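Local coordinates for protein BCL2-like 10 (Danio rerio, PDB 6FBX) that acts as a pro-survival member of the Bcl-2 family, here binding the BH3 segment of the pro-apoptotic protein Bad, and so regulates apoptosis in zebrafish, at residues E45-H50 with I94-G99; E60-C65 with L106-N111. All coordinates share one frame; numbering follows the deposited sequence.

From the N terminus, helix 2-24 comes before helix 34-49, whose last turns supply one side of contact 1; then comes helix 51-65, whose last turns supply one side of contact 2. Helix 69-80 follows before helix 88-107 answers both: its middle closes the loop of contact 1 over 43 intervening residues, and its C-terminal end, with the turn after it, closes that of contact 2 over 40. The two loops cross rather than nest. Their centres lie about 17 Å apart, joined by F61 and F97, whose rings meet edge to face. Two successive helices are thus tied to the central one, contact 1 in the buried interior and contact 2 at the surface.

Contact 1: residues E45-H50 with I94-G99; sequences EMEQQH and IFTFTG
T96 fits its short branched side chain between M46 and E47. The methyl CG2 of T96 meets CB of E47 at 3.6 Å and lies almost as near the backbone N of E47, so threonine suits a place where the helices approach to 6.1 Å between the CA atoms of E47 and T96. The other branch, OG1, faces M46, 3.8 Å from its CB and 4.0 Å from its SD. With CG anti to the backbone N (chi1 -166°) and a bend only at chi3 (-77°), the unbranched methionine reaches across the side chain of T96, and the M46 side chain also packs on V92, S93 and F54.

This is the Bcl-2 fold, an all-helical bundle in which the hydrophobic helix 88-107 runs through the middle and helix 34-49 packs against it as one wall of the BH3-binding groove. M46 also packs on an aromatic side chain of the bound peptide, and NE2 of H50 is hydrogen-bonded to an acidic one.

The polar part is indirect. No hydrogen bond joins the two segments directly; a water does, donating to OE1 of E47 and to the carbonyl O of T96, 2.9 Å from each of these two oxygens. The extended glutamate chain brings its carboxylate to this water, while K44 makes a salt bridge with the same OE1, an arrangement that would favour the charged form. The hydroxyl of T96 lies within hydrogen-bonding distance of two carbonyls, that of A43, its stronger partner, and that of V92 one turn back, which must share its single proton. Within helix 88-107, OG1 of T98 turns back to O of I94 at 2.8 Å, which satisfies this buried hydroxyl.

Contact 2: residues E60-C65 with L106-N111; sequences EFLDTC and LSRGEN
The guanidinium of R108 reaches across to L62 and D63, spanning a gap in which the nearest CA atoms, those of L62 and R108, are 10.4 Å apart. Its closer-packed side lies against leucine: CB of L62 is 3.6 Å from NH2 of R108, and CD1 of L62 sits over one face of the flat group, offset toward its rim. L62 suits this border position because it also packs on L101, E104 and L105 of helix 88-107, next to F61 in the interior.

On the solvent side D63 makes a looser, purely polar contact. OD2 of D63 forms a salt bridge with NH2 of R108 at 3.2 Å and a weak hydrogen bond with NH1 of R108 at 3.3 Å, one oxygen thus taking two donors. The bond from NH2 is bent, 144° at the hydrogen, and meets OD2 from above the carboxylate plane. R108 gains its reach from a chain extended from CG to NE, starting just where helix 88-107 ends in a Schellman motif with G109 at positive phi.

NE of R108 forms a second salt bridge, with E104 one turn earlier. Flanked by two carboxylates, the arginine charge is probably well compensated; yet the long, bent bonds to D63 suggest a modest electrostatic tie between helix 51-65 and the end of helix 88-107, which solvent probably weakens because D63 and R108 are both exposed.

Contact 1: residues E45-H50 with I94-G99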
# COMPACT_ATOMS: atom_id res chain seq x y z
N GLU A 45 -0.68 -12.50 -1.79
CA GLU A 45 -0.95 -13.13 -3.08
C GLU A 45 -0.31 -12.33 -4.21
O GLU A 45 0.37 -12.89 -5.08
CB GLU A 45 -2.45 -13.27 -3.29
CG GLU A 45 -2.83 -13.99 -4.57
CD GLU A 45 -4.34 -14.08 -4.76
OE1 GLU A 45 -5.08 -13.54 -3.92
OE2 GLU A 45 -4.77 -14.70 -5.76
N MET A 46 -0.50 -11.01 -4.21
CA MET A 46 0.09 -10.20 -5.27
C MET A 46 1.61 -10.25 -5.21
O MET A 46 2.27 -10.31 -6.25
CB MET A 46 -0.40 -8.76 -5.19
CG MET A 46 -0.08 -7.98 -6.46
SD MET A 46 -0.49 -6.23 -6.38
CE MET A 46 -2.27 -6.27 -6.60
N GLU A 47 2.19 -10.26 -4.00
CA GLU A 47 3.64 -10.37 -3.90
C GLU A 47 4.12 -11.70 -4.47
O GLU A 47 5.07 -11.74 -5.26
CB GLU A 47 4.12 -10.23 -2.46
CG GLU A 47 5.64 -10.09 -2.40
CD GLU A 47 6.20 -10.05 -1.00
OE1 GLU A 47 5.44 -9.82 -0.04
OE2 GLU A 47 7.43 -10.23 -0.86
N GLN A 48 3.47 -12.80 -4.07
CA GLN A 48 3.87 -14.12 -4.56
C GLN A 48 3.79 -14.20 -6.08
O GLN A 48 4.58 -14.91 -6.70
CB GLN A 48 3.00 -15.20 -3.92
CG GLN A 48 3.31 -16.61 -4.40
CD GLN A 48 2.40 -17.65 -3.77
OE1 GLN A 48 2.38 -17.82 -2.55
NE2 GLN A 48 1.63 -18.34 -4.61
N GLN A 49 2.84 -13.49 -6.68
CA GLN A 49 2.68 -13.51 -8.12
C GLN A 49 3.72 -12.66 -8.85
O GLN A 49 3.94 -12.87 -10.05
CB GLN A 49 1.27 -13.04 -8.49
CG GLN A 49 0.19 -14.03 -8.09
CD GLN A 49 -1.21 -13.55 -8.40
OE1 GLN A 49 -1.40 -12.51 -9.04
NE2 GLN A 49 -2.21 -14.29 -7.93
N HIS A 50 4.39 -11.74 -8.16
CA HIS A 50 5.35 -10.83 -8.79
C HIS A 50 6.55 -10.61 -7.89
O HIS A 50 7.12 -9.52 -7.85
CB HIS A 50 4.70 -9.49 -9.12
CG HIS A 50 3.53 -9.58 -10.04
ND1 HIS A 50 2.23 -9.66 -9.59
CD2 HIS A 50 3.45 -9.59 -11.39
CE1 HIS A 50 1.40 -9.73 -10.62
NE2 HIS A 50 2.12 -9.69 -11.73
N ILE A 94 -0.31 -1.02 -3.58
CA ILE A 94 0.33 -0.06 -2.70
C ILE A 94 0.76 -0.74 -1.40
O ILE A 94 1.88 -0.56 -0.92
CB ILE A 94 -0.60 1.14 -2.44
CG1 ILE A 94 -0.75 1.97 -3.72
CG2 ILE A 94 -0.07 2.00 -1.28
CD1 ILE A 94 -1.75 3.11 -3.63
N PHE A 95 -0.14 -1.55 -0.82
CA PHE A 95 0.19 -2.28 0.39
C PHE A 95 1.30 -3.29 0.13
O PHE A 95 2.24 -3.40 0.92
CB PHE A 95 -1.06 -2.98 0.94
CG PHE A 95 -1.93 -2.10 1.79
CD1 PHE A 95 -2.02 -2.31 3.16
CD2 PHE A 95 -2.63 -1.05 1.23
CE1 PHE A 95 -2.81 -1.49 3.95
CE2 PHE A 95 -3.43 -0.23 2.02
CZ PHE A 95 -3.51 -0.45 3.37
N THR A 96 1.21 -4.04 -0.97
CA THR A 96 2.26 -5.02 -1.29
C THR A 96 3.61 -4.34 -1.40
O THR A 96 4.60 -4.78 -0.80
CB THR A 96 1.93 -5.75 -2.59
OG1 THR A 96 0.64 -6.36 -2.50
CG2 THR A 96 2.98 -6.81 -2.89
N PHE A 97 3.68 -3.26 -2.19
CA PHE A 97 4.94 -2.57 -2.39
C PHE A 97 5.49 -2.03 -1.07
O PHE A 97 6.69 -2.15 -0.80
CB PHE A 97 4.75 -1.43 -3.39
CG PHE A 97 6.00 -0.67 -3.69
CD1 PHE A 97 7.12 -1.32 -4.16
CD2 PHE A 97 6.04 0.70 -3.54
CE1 PHE A 97 8.28 -0.62 -4.44
CE2 PHE A 97 7.20 1.41 -3.82
CZ PHE A 97 8.31 0.74 -4.27
N THR A 98 4.63 -1.44 -0.24
CA THR A 98 5.10 -0.87 1.02
C THR A 98 5.56 -1.95 1.98
O THR A 98 6.52 -1.75 2.74
CB THR A 98 3.99 -0.02 1.64
OG1 THR A 98 3.60 1.00 0.72
CG2 THR A 98 4.48 0.64 2.92
N GLY A 99 4.91 -3.11 1.96
CA GLY A 99 5.36 -4.23 2.77
C GLY A 99 6.75 -4.70 2.38
O GLY A 99 7.57 -5.01 3.25
O HOH W 1 4.17 -7.31 0.57

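Contact 2: residues E60-C65 with L106-N111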
# COMPACT_ATOMS: atom_id res chain seq x y z
N GLU A 60 15.53 -0.63 -6.23
CA GLU A 60 15.72 0.55 -7.07
C GLU A 60 15.17 1.79 -6.38
O GLU A 60 15.85 2.82 -6.30
CB GLU A 60 15.03 0.36 -8.43
CG GLU A 60 15.77 -0.52 -9.42
CD GLU A 60 15.10 -0.52 -10.78
OE1 GLU A 60 14.09 -1.23 -10.96
OE2 GLU A 60 15.59 0.20 -11.68
N PHE A 61 13.93 1.71 -5.91
CA PHE A 61 13.27 2.81 -5.21
C PHE A 61 14.15 3.36 -4.09
O PHE A 61 14.47 4.55 -4.05
CB PHE A 61 11.92 2.33 -4.68
CG PHE A 61 11.19 3.33 -3.82
CD1 PHE A 61 10.14 4.06 -4.33
CD2 PHE A 61 11.53 3.50 -2.49
CE1 PHE A 61 9.45 4.96 -3.54
CE2 PHE A 61 10.86 4.41 -1.69
CZ PHE A 61 9.81 5.13 -2.22
N LEU A 62 14.56 2.49 -3.16
CA LEU A 62 15.32 2.95 -2.01
C LEU A 62 16.69 3.48 -2.40
O LEU A 62 17.24 4.33 -1.70
CB LEU A 62 15.46 1.82 -0.98
CG LEU A 62 14.18 1.42 -0.26
CD1 LEU A 62 14.44 0.22 0.64
CD2 LEU A 62 13.60 2.57 0.56
N ASP A 63 17.25 3.01 -3.52
CA ASP A 63 18.55 3.49 -3.95
C ASP A 63 18.48 4.80 -4.72
O ASP A 63 19.50 5.50 -4.81
CB ASP A 63 19.25 2.43 -4.82
CG ASP A 63 19.63 1.19 -4.03
OD1 ASP A 63 19.65 0.09 -4.62
OD2 ASP A 63 19.89 1.31 -2.81
N THR A 64 17.32 5.16 -5.27
CA THR A 64 17.17 6.42 -5.98
C THR A 64 16.42 7.47 -5.16
O THR A 64 16.47 8.66 -5.53
CB THR A 64 16.43 6.21 -7.31
OG1 THR A 64 15.08 5.79 -7.06
CG2 THR A 64 17.14 5.16 -8.16
N CYS A 65 15.76 7.09 -4.08
CA CYS A 65 14.95 8.04 -3.33
C CYS A 65 15.81 8.92 -2.43
O CYS A 65 15.73 10.16 -2.51
CB CYS A 65 13.91 7.30 -2.49
SG CYS A 65 13.04 8.41 -1.36
N LEU A 106 14.23 -2.86 6.96
CA LEU A 106 14.67 -3.63 8.12
C LEU A 106 15.92 -4.44 7.78
O LEU A 106 16.86 -4.51 8.59
CB LEU A 106 13.55 -4.55 8.59
CG LEU A 106 12.62 -3.97 9.66
CD1 LEU A 106 12.04 -2.63 9.22
CD2 LEU A 106 11.51 -4.94 10.00
N SER A 107 15.95 -5.07 6.60
CA SER A 107 17.14 -5.82 6.20
C SER A 107 18.38 -4.93 6.17
O SER A 107 19.49 -5.41 6.41
CB SER A 107 16.92 -6.45 4.83
OG SER A 107 15.98 -7.51 4.90
N ARG A 108 18.21 -3.65 5.88
CA ARG A 108 19.32 -2.71 5.80
C ARG A 108 19.69 -2.11 7.15
O ARG A 108 20.55 -1.23 7.21
CB ARG A 108 18.98 -1.59 4.81
CG ARG A 108 18.77 -2.11 3.39
CD ARG A 108 18.42 -1.01 2.41
NE ARG A 108 18.42 -1.51 1.04
CZ ARG A 108 18.55 -0.76 -0.04
NH1 ARG A 108 18.54 -1.32 -1.24
NH2 ARG A 108 18.69 0.56 0.06
N GLY A 109 19.06 -2.56 8.24
CA GLY A 109 19.42 -2.11 9.57
C GLY A 109 18.61 -0.95 10.10
O GLY A 109 18.96 -0.41 11.15
N GLU A 110 17.54 -0.55 9.42
CA GLU A 110 16.74 0.57 9.87
C GLU A 110 15.81 0.15 11.01
O GLU A 110 15.55 -1.04 11.23
CB GLU A 110 15.91 1.15 8.72
CG GLU A 110 16.74 1.59 7.52
CD GLU A 110 17.67 2.74 7.85
OE1 GLU A 110 17.47 3.39 8.89
OE2 GLU A 110 18.61 2.99 7.05
N ASN A 111 15.32 1.15 11.74
CA ASN A 111 14.43 0.92 12.87
C ASN A 111 12.98 0.88 12.41
O ASN A 111 12.65 1.18 11.26
CB ASN A 111 14.63 2.02 13.93
CG ASN A 111 14.33 3.41 13.39
OD1 ASN A 111 13.74 3.57 12.32
ND2 ASN A 111 14.74 4.43 14.14